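Side-chain contacts in dTDP-glucose 4,6-dehydratase (Klebsiella pneumoniae, PDB 5U4Q), which binds NAD in a Rossmann-type domain and probably catalyses the 4,6-dehydration of dTDP-glucose: residues 15-20 with 50-55; 112-117 with 166-171; 141-146 with 178-183; 197-202 with 329-334. All coordinates share one frame; numbering follows the deposited sequence. Where two conformers were deposited one is given.

Contact 1 of 4, residues 15-20 with 50-55; sequences IGFHIA and DRLAYP. With NAD (nicotinamide-adenine-dinucleotide), chain C.
Phe17 of helix 14-25 meets Leu52 and Arg51 with its ring, two residues of the loop that leads from helix 42-50 to strand 57-61. The leucine meets one corner of the ring: Phe17 CD1 is 3.7 Å from Leu52 CD2, with Leu52 CG equally close. Next along the rim, Phe17 CE1 lies 3.7 Å from Arg51 CB, so the arginine contributes the root of its side chain. Its guanidinium plane stands 69° from that of the ring. One turn further along the helix, Ala20 CB touches both methyls of Leu52, at 4.0 Å from Leu52 CD2, so both branches of the leucine touch Phe17 as well as Ala20.

The Phe17 ring reaches the loop because its CG is anti to the backbone N (chi1 158°), which swings it out from a stem that does not itself aim at the loop. Trp188 meets the same ring edge-to-face and also touches Arg51, while Leu52 packs further on Gln21 and Leu24. On the loop side, a type I turn from Asp50 to Ala53 presents Arg51 and Leu52 together.

The helix is the first of the Rossmann fold, following strand 5-9, and its N-terminal part faces the cofactor. Ile15 N donates a nearly straight bond of 2.8 Å to NAD O1N (169°), and Ile15 CD1 lies 3.8 Å from NAD C2N of the nicotinamide ring. One short helix therefore carries two chemistries: a backbone N-H directed at a phosphate oxygen, and packing of carbon on carbon against the loop, in which Arg51 takes part through CB.

Contact 2 of 4, residues 112-117 with 166-171; sequences ILEGCR and HTYSHL
Leu113 and Tyr168 make the apolar part of this contact. Leu113 CB sits over one face of the Tyr168 ring, 3.9 Å from the ring centroid and 20° off the normal, a CH-pi contact displaced toward the rim. Leu113 CD1 follows the ring back to Tyr168 CD1 at 4.0 Å. Arg117 CD adds an aliphatic touch, 3.9 Å from Tyr168 CE2, as the extended arginine chain passes at about a right angle to the tyrosine.

These residues join two neighbouring helices of the Rossmann domain, 98-118 and 153-172, whose short segments run nearly parallel, 15° apart, with axes 10.9 Å from each other. Tyr168 bridges that gap and, with Ile174 also against it, sends its hydroxyl across to the first helix.

The polar part centres on Glu114 OE2, which takes two bonds. Tyr168 OH donates to Glu114 OE2 over 2.6 Å, arriving on the anti side and 26° out of the carboxylate plane. Arg117 NH1 reaches the syn lone pair of Glu114 OE2 at 2.9 Å, completing a salt bridge in the guanidinium plane. Although the Glu114 stem starts away from the second helix, a bend at chi2 brings OE2 to the edge of the tyrosine ring, with the carboxylate and ring planes nearly perpendicular. Glu114 OE1 accepts from His118 NE2, and Arg117 NH1 has a further partner in Leu95 O of the second subunit.

Contact 3 of 4, residues 141-146 with 178-183; sequences FSTEDS and GLRFFT. With NAD (nicotinamide-adenine-dinucleotide), chain C.
Arg180 points its extended side chain from strand 176-185 toward Thr143, bringing the guanidinium against the loop that precedes helix 153-172. CG anti to the carbonyl carbon (chi1 -68°) and the chain straight from CG to NE carry the guanidinium to the turn. Arg180 NH1 comes 3.7 Å from Thr143 CA and 3.8 Å from Thr143 CG2. The guanidinium lies oblique to that CA, and its edge faces Ser142 O at the longer distance of 4.4 Å from Arg180 NH1. A water supplies the polar bridge: it accepts from Arg180 NH1 at 3.0 Å and donates to the carbonyls of Thr143 and Asp145. This water lies in the guanidinium plane. Glu162 forms a salt bridge with Arg180 NH2, and Tyr133 OH is hydrogen-bonded to Arg180 NH1.

The loop folds into a type I turn from Ser142 to Asp145, closed by Asp145 N on Ser142 O. Ser142 OG accepts from Glu144 N, an ST turn, and Ser142 N donates to Asp145 OD2 at 2.9 Å from well above the carboxylate plane. These bonds fix the turn whose carbonyls grip the water. The strand opposite belongs to the parallel sheet of the Rossmann fold, between strands 123-129 and 258-263.

Phe141 and Phe182 form the second, looser meeting, rim against rim: Phe141 CD2 is 4.4 Å from Phe182 CE2, each lying near the plane of the other ring. Tyr133 stacks on Phe141. The chain at Phe181 and Phe182 runs past the nicotinamide, with Phe181 CB 3.3 Å from NAD C5N and Phe182 O 3.0 Å from NAD C4N.

Contact 4 of 4, residues 197-202 with 329-334; sequences KFTKAM and DWYKDY
This is a small, apolar helix-to-helix contact, in which a threonine methyl sits over the face of a tyrosine ring in a CH-pi contact. It probably belongs to the part of the fold beside the Rossmann domain, where helix 194-203, which follows the last stretch of strand 176-185, meets helix 320-334 near the C-terminus. In extended short-chain dehydrogenases, to which this enzyme probably belongs, the C-terminal part usually forms a smaller domain over the substrate side of the cofactor domain. The pairing of two segments 127 residues apart in the chain probably joins parts of that smaller domain.

Thr199 and Tyr331 are the residues of closest backbone approach, and their side chains run past one another in opposite directions. On the threonine, CG2 is anti to the backbone N while OG1 (chi1 -62°) turns back to hydrogen-bond with Leu195 O, one turn earlier. The hydroxyl is thereby satisfied within its own helix, and the methyl is presented to the ring. Tyr331 has its CG anti to the backbone N (chi1 -174°), which carries the ring out toward helix 194-203.

Around this pair, Leu278 of helix 271-282 packs on Thr199, and the ring of Tyr335 meets that of Tyr331. The neighbouring Trp330 turns to another group, touching Phe196 and Trp188. At the margin, Lys200 CA stands 4.5 Å from Tyr331 OH, and the lysine chain leads away from the contact.

Thr199 CG2 lies 3.7 Å from the centroid of the Tyr331 ring and only 4° off its normal, with the six ring carbons at nearly equal distances from the methyl carbon.

How the contacts relate
Contacts 1 and 3 both touch NAD and lie on opposite sides of the chain's centre, their centres 27 Å apart and nearest atoms about 4 Å apart. Contact 1 meets the phosphate and brushes the nicotinamide; contact 3 meets the nicotinamide. Contact 2 stands further out: the Leu113 side chain is about 14 Å from NAD, but helix 153-172 and strand 176-185 follow each other in the chain and link it to contact 3, with which its segments alternate. Contact 4 is on the opposite side of the chain's centre from contact 2, their centres 40 Å apart, yet its nearest atoms are about 6 Å from contact 1. Trp188 touches side chains of both contacts 1 and 4.

Contact 1 of 4, residues 15-20 with 50-55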
# COMPACT_ATOMS: atom_id res chain seq x y z
N ILE A 15 2.20 -19.26 11.99
CA ILE A 15 1.74 -18.44 13.09
C ILE A 15 0.24 -18.66 13.34
O ILE A 15 -0.17 -18.82 14.47
CB ILE A 15 2.11 -16.95 12.88
CG1 ILE A 15 3.63 -16.83 12.72
CG2 ILE A 15 1.61 -16.11 14.04
CD1 ILE A 15 4.09 -15.43 12.46
N GLY A 16 -0.56 -18.67 12.27
CA GLY A 16 -2.02 -18.86 12.41
C GLY A 16 -2.40 -20.13 13.10
O GLY A 16 -3.33 -20.14 13.93
N PHE A 17 -1.69 -21.22 12.80
CA PHE A 17 -1.97 -22.49 13.48
C PHE A 17 -1.80 -22.30 14.99
O PHE A 17 -2.67 -22.66 15.80
CB PHE A 17 -1.03 -23.60 12.99
CG PHE A 17 -0.88 -24.71 13.97
CD1 PHE A 17 -1.95 -25.57 14.23
CD2 PHE A 17 0.30 -24.90 14.66
CE1 PHE A 17 -1.82 -26.59 15.15
CE2 PHE A 17 0.43 -25.93 15.58
CZ PHE A 17 -0.64 -26.77 15.83
N HIS A 18 -0.66 -21.76 15.41
CA HIS A 18 -0.42 -21.57 16.82
C HIS A 18 -1.40 -20.65 17.52
O HIS A 18 -1.79 -20.92 18.67
CB HIS A 18 1.03 -21.09 17.06
CG HIS A 18 2.07 -22.14 16.87
ND1 HIS A 18 2.51 -22.96 17.88
CD2 HIS A 18 2.77 -22.49 15.76
CE1 HIS A 18 3.46 -23.75 17.41
NE2 HIS A 18 3.63 -23.50 16.13
N ILE A 19 -1.82 -19.59 16.84
CA ILE A 19 -2.79 -18.67 17.42
C ILE A 19 -4.13 -19.39 17.55
O ILE A 19 -4.75 -19.36 18.61
CB ILE A 19 -2.94 -17.38 16.58
CG1 ILE A 19 -1.61 -16.59 16.54
CG2 ILE A 19 -4.07 -16.50 17.14
CD1 ILE A 19 -1.09 -16.19 17.86
N ALA A 20 -4.56 -20.08 16.49
CA ALA A 20 -5.84 -20.81 16.57
C ALA A 20 -5.81 -21.85 17.70
O ALA A 20 -6.76 -21.99 18.47
CB ALA A 20 -6.12 -21.48 15.27
N ASP A 50 -4.79 -30.62 10.97
CA ASP A 50 -5.21 -31.85 11.69
C ASP A 50 -5.14 -31.68 13.21
O ASP A 50 -5.95 -32.25 13.94
CB ASP A 50 -4.36 -33.04 11.28
CG ASP A 50 -4.71 -33.56 9.91
OD1 ASP A 50 -5.72 -33.13 9.31
OD2 ASP A 50 -3.97 -34.42 9.42
N ARG A 51 -4.19 -30.86 13.67
CA ARG A 51 -4.01 -30.60 15.10
C ARG A 51 -4.94 -29.53 15.66
O ARG A 51 -4.86 -29.20 16.84
CB ARG A 51 -2.57 -30.24 15.38
CG ARG A 51 -1.67 -31.37 14.99
CD ARG A 51 -0.23 -31.00 15.19
NE ARG A 51 0.11 -30.90 16.60
CZ ARG A 51 0.53 -31.93 17.33
NH1 ARG A 51 0.65 -33.13 16.78
NH2 ARG A 51 0.83 -31.76 18.60
N LEU A 52 -5.78 -28.98 14.80
CA LEU A 52 -6.82 -28.04 15.22
C LEU A 52 -8.20 -28.70 15.28
O LEU A 52 -9.21 -28.00 15.35
CB LEU A 52 -6.90 -26.84 14.29
CG LEU A 52 -5.62 -25.98 14.24
CD1 LEU A 52 -5.78 -24.91 13.19
CD2 LEU A 52 -5.36 -25.35 15.59
N ALA A 53 -8.24 -30.04 15.28
CA ALA A 53 -9.52 -30.76 15.38
C ALA A 53 -10.06 -30.63 16.81
O ALA A 53 -9.67 -31.37 17.70
CB ALA A 53 -9.36 -32.23 14.99
N TYR A 54 -10.91 -29.64 17.01
CA TYR A 54 -11.57 -29.39 18.26
C TYR A 54 -13.02 -29.10 17.92
O TYR A 54 -13.32 -28.55 16.86
CB TYR A 54 -11.01 -28.13 18.94
CG TYR A 54 -9.62 -28.24 19.55
CD1 TYR A 54 -8.48 -28.28 18.75
CD2 TYR A 54 -9.44 -28.24 20.93
CE1 TYR A 54 -7.22 -28.36 19.31
CE2 TYR A 54 -8.18 -28.31 21.49
CZ TYR A 54 -7.07 -28.37 20.68
OH TYR A 54 -5.82 -28.45 21.24
N PRO A 55 -13.95 -29.40 18.84
CA PRO A 55 -15.35 -29.14 18.52
C PRO A 55 -15.66 -27.66 18.26
O PRO A 55 -16.59 -27.36 17.48
CB PRO A 55 -16.11 -29.65 19.76
CG PRO A 55 -15.08 -29.88 20.80
CD PRO A 55 -13.76 -30.07 20.12
PA NAD C . 2.80 -19.07 6.45
O1A NAD C . 3.21 -20.29 7.18
O2A NAD C . 3.06 -18.94 4.96
O5B NAD C . 1.23 -18.83 6.75
C5B NAD C . 0.38 -17.99 5.98
C4B NAD C . -0.81 -18.81 5.53
O4B NAD C . -1.59 -17.91 4.72
C3B NAD C . -0.44 -20.01 4.68
O3B NAD C . -0.83 -21.28 5.23
C2B NAD C . -1.11 -19.70 3.34
O2B NAD C . -1.64 -20.87 2.68
C1B NAD C . -2.17 -18.65 3.67
N9A NAD C . -2.50 -17.77 2.54
C8A NAD C . -1.63 -17.08 1.76
N7A NAD C . -2.29 -16.41 0.82
C5A NAD C . -3.60 -16.64 1.00
C6A NAD C . -4.85 -16.25 0.30
N6A NAD C . -4.84 -15.45 -0.75
N1A NAD C . -5.98 -16.74 0.80
C2A NAD C . -6.04 -17.56 1.86
N3A NAD C . -4.95 -17.98 2.53
C4A NAD C . -3.72 -17.54 2.12
O3 NAD C . 3.48 -17.75 7.07
PN NAD C . 3.52 -17.24 8.59
O1N NAD C . 2.64 -18.02 9.48
O2N NAD C . 5.01 -17.05 8.87
O5D NAD C . 2.92 -15.78 8.37
C5D NAD C . 1.78 -15.25 9.03
C4D NAD C . 1.81 -13.75 8.81
O4D NAD C . 2.90 -13.17 9.57
C3D NAD C . 2.00 -13.24 7.38
O3D NAD C . 1.15 -12.11 7.20
C2D NAD C . 3.43 -12.77 7.32
O2D NAD C . 3.64 -11.70 6.38
C1D NAD C . 3.69 -12.32 8.74
N1N NAD C . 5.11 -12.45 9.13
C2N NAD C . 5.66 -13.62 9.51
C3N NAD C . 7.02 -13.71 9.88
C7N NAD C . 7.72 -15.00 10.32
O7N NAD C . 8.87 -14.94 10.78
N7N NAD C . 7.17 -16.21 10.20
C4N NAD C . 7.79 -12.57 9.81
C5N NAD C . 7.22 -11.38 9.40
C6N NAD C . 5.87 -11.33 9.04

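Contact 2 of 4, residues 112-117 with 166-171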
# COMPACT_ATOMS: atom_id res chain seq x y z
N ILE A 112 -11.02 -8.26 4.05
CA ILE A 112 -11.01 -8.34 5.50
C ILE A 112 -11.62 -7.04 6.10
O ILE A 112 -12.47 -7.12 7.01
CB ILE A 112 -9.57 -8.54 6.06
CG1 ILE A 112 -9.03 -9.92 5.72
CG2 ILE A 112 -9.47 -8.28 7.56
CD1 ILE A 112 -9.59 -11.05 6.54
N LEU A 113 -11.16 -5.87 5.64
CA LEU A 113 -11.64 -4.60 6.19
C LEU A 113 -13.14 -4.43 5.97
O LEU A 113 -13.85 -4.01 6.88
CB LEU A 113 -10.87 -3.43 5.63
CG LEU A 113 -9.41 -3.28 6.05
CD1 LEU A 113 -8.74 -2.18 5.23
CD2 LEU A 113 -9.30 -3.00 7.52
N GLU A 114 -13.59 -4.78 4.77
CA GLU A 114 -15.03 -4.70 4.44
C GLU A 114 -15.84 -5.60 5.33
O GLU A 114 -16.91 -5.20 5.82
CB GLU A 114 -15.26 -4.98 2.96
CG GLU A 114 -14.98 -3.76 2.10
CD GLU A 114 -16.02 -2.66 2.30
OE1 GLU A 114 -17.16 -2.90 1.84
OE2 GLU A 114 -15.71 -1.58 2.85
N GLY A 115 -15.36 -6.83 5.56
CA GLY A 115 -16.04 -7.78 6.43
C GLY A 115 -16.13 -7.22 7.84
O GLY A 115 -17.21 -7.27 8.50
N CYS A 116 -15.04 -6.64 8.33
CA CYS A 116 -15.03 -6.04 9.67
C CYS A 116 -15.98 -4.85 9.77
O CYS A 116 -16.64 -4.67 10.79
CB CYS A 116 -13.63 -5.61 10.07
SG CYS A 116 -12.48 -6.99 10.37
N ARG A 117 -16.01 -4.04 8.72
CA ARG A 117 -16.86 -2.87 8.66
C ARG A 117 -18.34 -3.26 8.70
O ARG A 117 -19.10 -2.77 9.56
CB ARG A 117 -16.57 -2.11 7.37
CG ARG A 117 -17.51 -0.95 7.08
CD ARG A 117 -17.26 -0.46 5.69
NE ARG A 117 -18.21 0.57 5.31
CZ ARG A 117 -18.33 1.07 4.08
NH1 ARG A 117 -17.57 0.64 3.09
NH2 ARG A 117 -19.22 2.04 3.86
N HIS A 166 -5.80 2.39 8.91
CA HIS A 166 -6.00 3.74 9.48
C HIS A 166 -7.30 4.34 8.96
O HIS A 166 -8.11 4.87 9.74
CB HIS A 166 -4.87 4.68 9.15
CG HIS A 166 -5.06 6.00 9.81
ND1 HIS A 166 -5.68 7.07 9.19
CD2 HIS A 166 -4.84 6.37 11.09
CE1 HIS A 166 -5.81 8.05 10.07
NE2 HIS A 166 -5.30 7.66 11.22
N THR A 167 -7.51 4.27 7.64
CA THR A 167 -8.73 4.83 7.05
C THR A 167 -10.02 4.16 7.57
O THR A 167 -11.01 4.83 7.80
CB THR A 167 -8.76 4.80 5.49
OG1 THR A 167 -8.95 3.46 5.03
CG2 THR A 167 -7.53 5.35 4.89
N TYR A 168 -10.01 2.85 7.76
CA TYR A 168 -11.19 2.15 8.26
C TYR A 168 -11.43 2.45 9.75
O TYR A 168 -12.60 2.57 10.18
CB TYR A 168 -11.11 0.65 7.93
CG TYR A 168 -11.70 0.37 6.57
CD1 TYR A 168 -11.17 0.95 5.42
CD2 TYR A 168 -12.82 -0.43 6.43
CE1 TYR A 168 -11.76 0.76 4.18
CE2 TYR A 168 -13.39 -0.66 5.19
CZ TYR A 168 -12.87 -0.04 4.07
OH TYR A 168 -13.44 -0.22 2.82
N SER A 169 -10.37 2.53 10.52
CA SER A 169 -10.50 2.94 11.94
C SER A 169 -11.08 4.35 12.03
O SER A 169 -11.96 4.62 12.85
CB SER A 169 -9.16 2.91 12.67
OG SER A 169 -8.73 1.58 12.84
N HIS A 170 -10.56 5.24 11.20
CA HIS A 170 -11.02 6.63 11.20
C HIS A 170 -12.49 6.77 10.79
O HIS A 170 -13.30 7.43 11.49
CB HIS A 170 -10.15 7.49 10.29
CG HIS A 170 -10.69 8.87 10.11
ND1 HIS A 170 -10.58 9.85 11.07
CD2 HIS A 170 -11.42 9.40 9.10
CE1 HIS A 170 -11.18 10.94 10.64
NE2 HIS A 170 -11.71 10.70 9.46
N LEU A 171 -12.83 6.19 9.65
CA LEU A 171 -14.17 6.34 9.07
C LEU A 171 -15.25 5.56 9.77
O LEU A 171 -16.39 6.04 9.88
CB LEU A 171 -14.17 5.91 7.61
CG LEU A 171 -13.43 6.83 6.65
CD1 LEU A 171 -13.34 6.17 5.29
CD2 LEU A 171 -14.13 8.19 6.53

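Contact 3 of 4, residues 141-146 with 178-183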
# COMPACT_ATOMS: atom_id res chain seq x y z
N PHE A 141 15.02 0.35 15.23
CA PHE A 141 13.82 0.65 14.46
C PHE A 141 12.66 0.86 15.43
O PHE A 141 12.37 -0.01 16.26
CB PHE A 141 13.46 -0.50 13.49
CG PHE A 141 14.40 -0.67 12.33
CD1 PHE A 141 14.97 0.43 11.67
CD2 PHE A 141 14.65 -1.93 11.82
CE1 PHE A 141 15.82 0.26 10.57
CE2 PHE A 141 15.46 -2.11 10.71
CZ PHE A 141 16.05 -1.02 10.08
N SER A 142 11.98 2.00 15.31
CA SER A 142 10.89 2.35 16.18
C SER A 142 9.64 2.67 15.37
O SER A 142 9.74 3.19 14.24
CB SER A 142 11.28 3.61 16.98
OG SER A 142 10.17 4.27 17.58
N THR A 143 8.47 2.39 15.92
CA THR A 143 7.25 2.78 15.24
C THR A 143 7.07 4.31 15.13
O THR A 143 6.14 4.80 14.47
CB THR A 143 6.02 2.19 15.92
OG1 THR A 143 6.02 2.54 17.29
CG2 THR A 143 5.99 0.67 15.76
N GLU A 144 7.94 5.08 15.79
CA GLU A 144 7.92 6.53 15.59
C GLU A 144 8.60 6.93 14.26
O GLU A 144 8.43 8.08 13.81
CB GLU A 144 8.69 7.23 16.72
CG GLU A 144 8.05 7.10 18.08
CD GLU A 144 8.95 7.58 19.19
OE1 GLU A 144 9.99 8.21 18.90
OE2 GLU A 144 8.62 7.31 20.36
N ASP A 145 9.35 6.01 13.65
CA ASP A 145 10.15 6.26 12.45
C ASP A 145 9.30 6.32 11.19
O ASP A 145 8.21 5.74 11.12
CB ASP A 145 11.22 5.19 12.23
CG ASP A 145 12.18 5.05 13.42
OD1 ASP A 145 12.21 5.95 14.29
OD2 ASP A 145 12.89 4.01 13.46
N SER A 146 9.81 7.03 10.18
CA SER A 146 9.13 7.09 8.90
C SER A 146 9.28 5.74 8.24
O SER A 146 10.26 5.02 8.44
CB SER A 146 9.69 8.20 8.01
OG SER A 146 11.03 7.94 7.66
N GLY A 178 -1.98 -3.28 14.17
CA GLY A 178 -1.02 -3.93 13.30
C GLY A 178 0.22 -4.33 14.08
O GLY A 178 0.67 -3.62 14.97
N LEU A 179 0.78 -5.47 13.73
CA LEU A 179 1.97 -6.00 14.42
C LEU A 179 3.09 -6.20 13.42
O LEU A 179 2.96 -7.01 12.49
CB LEU A 179 1.63 -7.32 15.09
CG LEU A 179 0.57 -7.26 16.18
CD1 LEU A 179 0.22 -8.66 16.66
CD2 LEU A 179 1.00 -6.40 17.34
N ARG A 180 4.18 -5.44 13.56
CA ARG A 180 5.34 -5.52 12.70
C ARG A 180 6.23 -6.64 13.19
O ARG A 180 7.01 -6.47 14.13
CB ARG A 180 6.11 -4.19 12.63
CG ARG A 180 5.34 -3.10 11.92
CD ARG A 180 6.06 -1.76 11.98
NE ARG A 180 5.25 -0.71 11.34
CZ ARG A 180 5.55 0.58 11.39
NH1 ARG A 180 6.62 0.98 12.04
NH2 ARG A 180 4.77 1.47 10.80
N PHE A 181 6.06 -7.81 12.56
CA PHE A 181 6.84 -9.00 12.89
C PHE A 181 8.24 -8.91 12.29
O PHE A 181 8.46 -8.33 11.23
CB PHE A 181 6.16 -10.24 12.31
CG PHE A 181 4.89 -10.65 13.04
CD1 PHE A 181 4.95 -11.39 14.22
CD2 PHE A 181 3.65 -10.30 12.55
CE1 PHE A 181 3.78 -11.77 14.88
CE2 PHE A 181 2.49 -10.69 13.19
CZ PHE A 181 2.54 -11.42 14.37
N PHE A 182 9.20 -9.50 13.00
CA PHE A 182 10.59 -9.60 12.56
C PHE A 182 10.78 -11.05 12.06
O PHE A 182 10.31 -11.37 10.97
CB PHE A 182 11.50 -9.11 13.70
CG PHE A 182 11.50 -7.61 13.81
CD1 PHE A 182 10.37 -6.93 14.26
CD2 PHE A 182 12.61 -6.87 13.39
CE1 PHE A 182 10.36 -5.54 14.31
CE2 PHE A 182 12.61 -5.49 13.44
CZ PHE A 182 11.48 -4.82 13.88
N THR A 183 11.44 -11.92 12.81
CA THR A 183 11.50 -13.33 12.44
C THR A 183 10.98 -14.17 13.62
O THR A 183 11.35 -13.95 14.77
CB THR A 183 12.93 -13.71 12.09
OG1 THR A 183 13.33 -12.92 10.95
CG2 THR A 183 13.06 -15.20 11.75
PA NAD C . 2.80 -19.07 6.45
O1A NAD C . 3.21 -20.29 7.18
O2A NAD C . 3.06 -18.94 4.96
O5B NAD C . 1.23 -18.83 6.75
C5B NAD C . 0.38 -17.99 5.98
C4B NAD C . -0.81 -18.81 5.53
O4B NAD C . -1.59 -17.91 4.72
C3B NAD C . -0.44 -20.01 4.68
O3B NAD C . -0.83 -21.28 5.23
C2B NAD C . -1.11 -19.70 3.34
O2B NAD C . -1.64 -20.87 2.68
C1B NAD C . -2.17 -18.65 3.67
N9A NAD C . -2.50 -17.77 2.54
C8A NAD C . -1.63 -17.08 1.76
N7A NAD C . -2.29 -16.41 0.82
C5A NAD C . -3.60 -16.64 1.00
C6A NAD C . -4.85 -16.25 0.30
N6A NAD C . -4.84 -15.45 -0.75
N1A NAD C . -5.98 -16.74 0.80
C2A NAD C . -6.04 -17.56 1.86
N3A NAD C . -4.95 -17.98 2.53
C4A NAD C . -3.72 -17.54 2.12
O3 NAD C . 3.48 -17.75 7.07
PN NAD C . 3.52 -17.24 8.59
O1N NAD C . 2.64 -18.02 9.48
O2N NAD C . 5.01 -17.05 8.87
O5D NAD C . 2.92 -15.78 8.37
C5D NAD C . 1.78 -15.25 9.03
C4D NAD C . 1.81 -13.75 8.81
O4D NAD C . 2.90 -13.17 9.57
C3D NAD C . 2.00 -13.24 7.38
O3D NAD C . 1.15 -12.11 7.20
C2D NAD C . 3.43 -12.77 7.32
O2D NAD C . 3.64 -11.70 6.38
C1D NAD C . 3.69 -12.32 8.74
N1N NAD C . 5.11 -12.45 9.13
C2N NAD C . 5.66 -13.62 9.51
C3N NAD C . 7.02 -13.71 9.88
C7N NAD C . 7.72 -15.00 10.32
O7N NAD C . 8.87 -14.94 10.78
N7N NAD C . 7.17 -16.21 10.20
C4N NAD C . 7.79 -12.57 9.81
C5N NAD C . 7.22 -11.38 9.40
C6N NAD C . 5.87 -11.33 9.04
O HOH W 1 6.35 3.92 11.88

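Contact 4 of 4, residues 197-202 with 329-334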
# COMPACT_ATOMS: atom_id res chain seq x y z
N LYS A 197 14.77 -23.44 7.99
CA LYS A 197 15.60 -23.22 6.79
C LYS A 197 17.01 -23.76 7.02
O LYS A 197 17.53 -24.50 6.19
CB LYS A 197 15.66 -21.74 6.44
CG LYS A 197 16.56 -21.41 5.25
CD LYS A 197 16.54 -19.93 4.94
CE LYS A 197 17.33 -19.63 3.67
NZ LYS A 197 17.13 -18.22 3.24
N PHE A 198 17.61 -23.41 8.16
CA PHE A 198 18.97 -23.91 8.44
C PHE A 198 19.02 -25.43 8.61
O PHE A 198 19.95 -26.09 8.14
CB PHE A 198 19.58 -23.28 9.69
CG PHE A 198 19.65 -21.79 9.68
CD1 PHE A 198 20.00 -21.08 8.53
CD2 PHE A 198 19.41 -21.07 10.85
CE1 PHE A 198 20.06 -19.69 8.54
CE2 PHE A 198 19.48 -19.68 10.87
CZ PHE A 198 19.80 -18.99 9.71
N THR A 199 18.03 -26.00 9.30
CA THR A 199 18.00 -27.43 9.55
C THR A 199 17.88 -28.22 8.25
O THR A 199 18.58 -29.22 8.07
CB THR A 199 16.81 -27.77 10.48
OG1 THR A 199 16.97 -27.11 11.74
CG2 THR A 199 16.69 -29.27 10.70
N LYS A 200 17.00 -27.77 7.37
CA LYS A 200 16.80 -28.40 6.07
C LYS A 200 18.12 -28.37 5.30
O LYS A 200 18.57 -29.39 4.79
CB LYS A 200 15.70 -27.67 5.30
CG LYS A 200 15.24 -28.39 4.04
CD LYS A 200 14.03 -27.70 3.41
CE LYS A 200 13.54 -28.44 2.18
NZ LYS A 200 12.43 -27.72 1.51
N ALA A 201 18.74 -27.19 5.25
CA ALA A 201 20.02 -27.00 4.54
C ALA A 201 21.09 -27.95 5.09
O ALA A 201 21.77 -28.65 4.32
CB ALA A 201 20.47 -25.55 4.64
N MSE A 202 21.19 -28.01 6.41
CA MSE A 202 22.15 -28.90 7.09
C MSE A 202 21.94 -30.34 6.79
O MSE A 202 22.90 -31.05 6.43
CB MSE A 202 22.08 -28.74 8.60
CG MSE A 202 22.82 -27.49 8.99
SE MSE A 202 22.46 -27.07 10.87
CE MSE A 202 23.53 -28.47 11.67
N ASP A 329 13.30 -31.11 18.52
CA ASP A 329 12.37 -32.13 19.02
C ASP A 329 11.18 -32.28 18.09
O ASP A 329 10.80 -33.38 17.71
CB ASP A 329 11.93 -31.77 20.43
CG ASP A 329 10.81 -32.66 20.94
OD1 ASP A 329 11.04 -33.84 21.26
OD2 ASP A 329 9.67 -32.17 21.04
N TRP A 330 10.62 -31.15 17.66
CA TRP A 330 9.50 -31.19 16.72
C TRP A 330 9.94 -31.78 15.38
O TRP A 330 9.30 -32.69 14.85
CB TRP A 330 8.89 -29.78 16.49
CG TRP A 330 7.94 -29.85 15.35
CD1 TRP A 330 6.71 -30.39 15.38
CD2 TRP A 330 8.19 -29.49 13.98
NE1 TRP A 330 6.17 -30.40 14.13
CE2 TRP A 330 7.05 -29.86 13.24
CE3 TRP A 330 9.26 -28.87 13.31
CZ2 TRP A 330 6.95 -29.62 11.88
CZ3 TRP A 330 9.16 -28.67 11.97
CH2 TRP A 330 8.00 -29.02 11.26
N TYR A 331 11.02 -31.26 14.83
CA TYR A 331 11.48 -31.65 13.50
C TYR A 331 11.75 -33.18 13.41
O TYR A 331 11.31 -33.83 12.47
CB TYR A 331 12.73 -30.87 13.08
CG TYR A 331 13.18 -31.12 11.67
CD1 TYR A 331 13.98 -32.22 11.35
CD2 TYR A 331 12.85 -30.24 10.65
CE1 TYR A 331 14.39 -32.44 10.04
CE2 TYR A 331 13.25 -30.46 9.34
CZ TYR A 331 14.00 -31.57 9.04
OH TYR A 331 14.39 -31.76 7.74
N LYS A 332 12.47 -33.70 14.39
CA LYS A 332 12.84 -35.12 14.37
C LYS A 332 11.65 -36.03 14.40
O LYS A 332 11.61 -37.06 13.70
CB LYS A 332 13.77 -35.47 15.53
CG LYS A 332 15.19 -34.96 15.37
CD LYS A 332 16.07 -35.57 16.46
CE LYS A 332 17.52 -35.27 16.25
NZ LYS A 332 18.35 -36.07 17.22
N ASP A 333 10.68 -35.66 15.23
CA ASP A 333 9.47 -36.43 15.36
C ASP A 333 8.61 -36.32 14.11
O ASP A 333 8.14 -37.33 13.59
CB ASP A 333 8.66 -35.94 16.55
CG ASP A 333 7.40 -36.73 16.74
OD1 ASP A 333 7.49 -37.85 17.28
OD2 ASP A 333 6.34 -36.21 16.38
N TYR A 334 8.44 -35.11 13.59
CA TYR A 334 7.56 -34.93 12.43
C TYR A 334 8.11 -35.62 11.19
O TYR A 334 7.35 -36.25 10.44
CB TYR A 334 7.30 -33.43 12.15
CG TYR A 334 6.38 -33.24 10.98
CD1 TYR A 334 5.02 -33.50 11.10
CD2 TYR A 334 6.86 -32.87 9.74
CE1 TYR A 334 4.16 -33.37 10.03
CE2 TYR A 334 5.99 -32.72 8.65
CZ TYR A 334 4.64 -32.98 8.81
OH TYR A 334 3.75 -32.86 7.76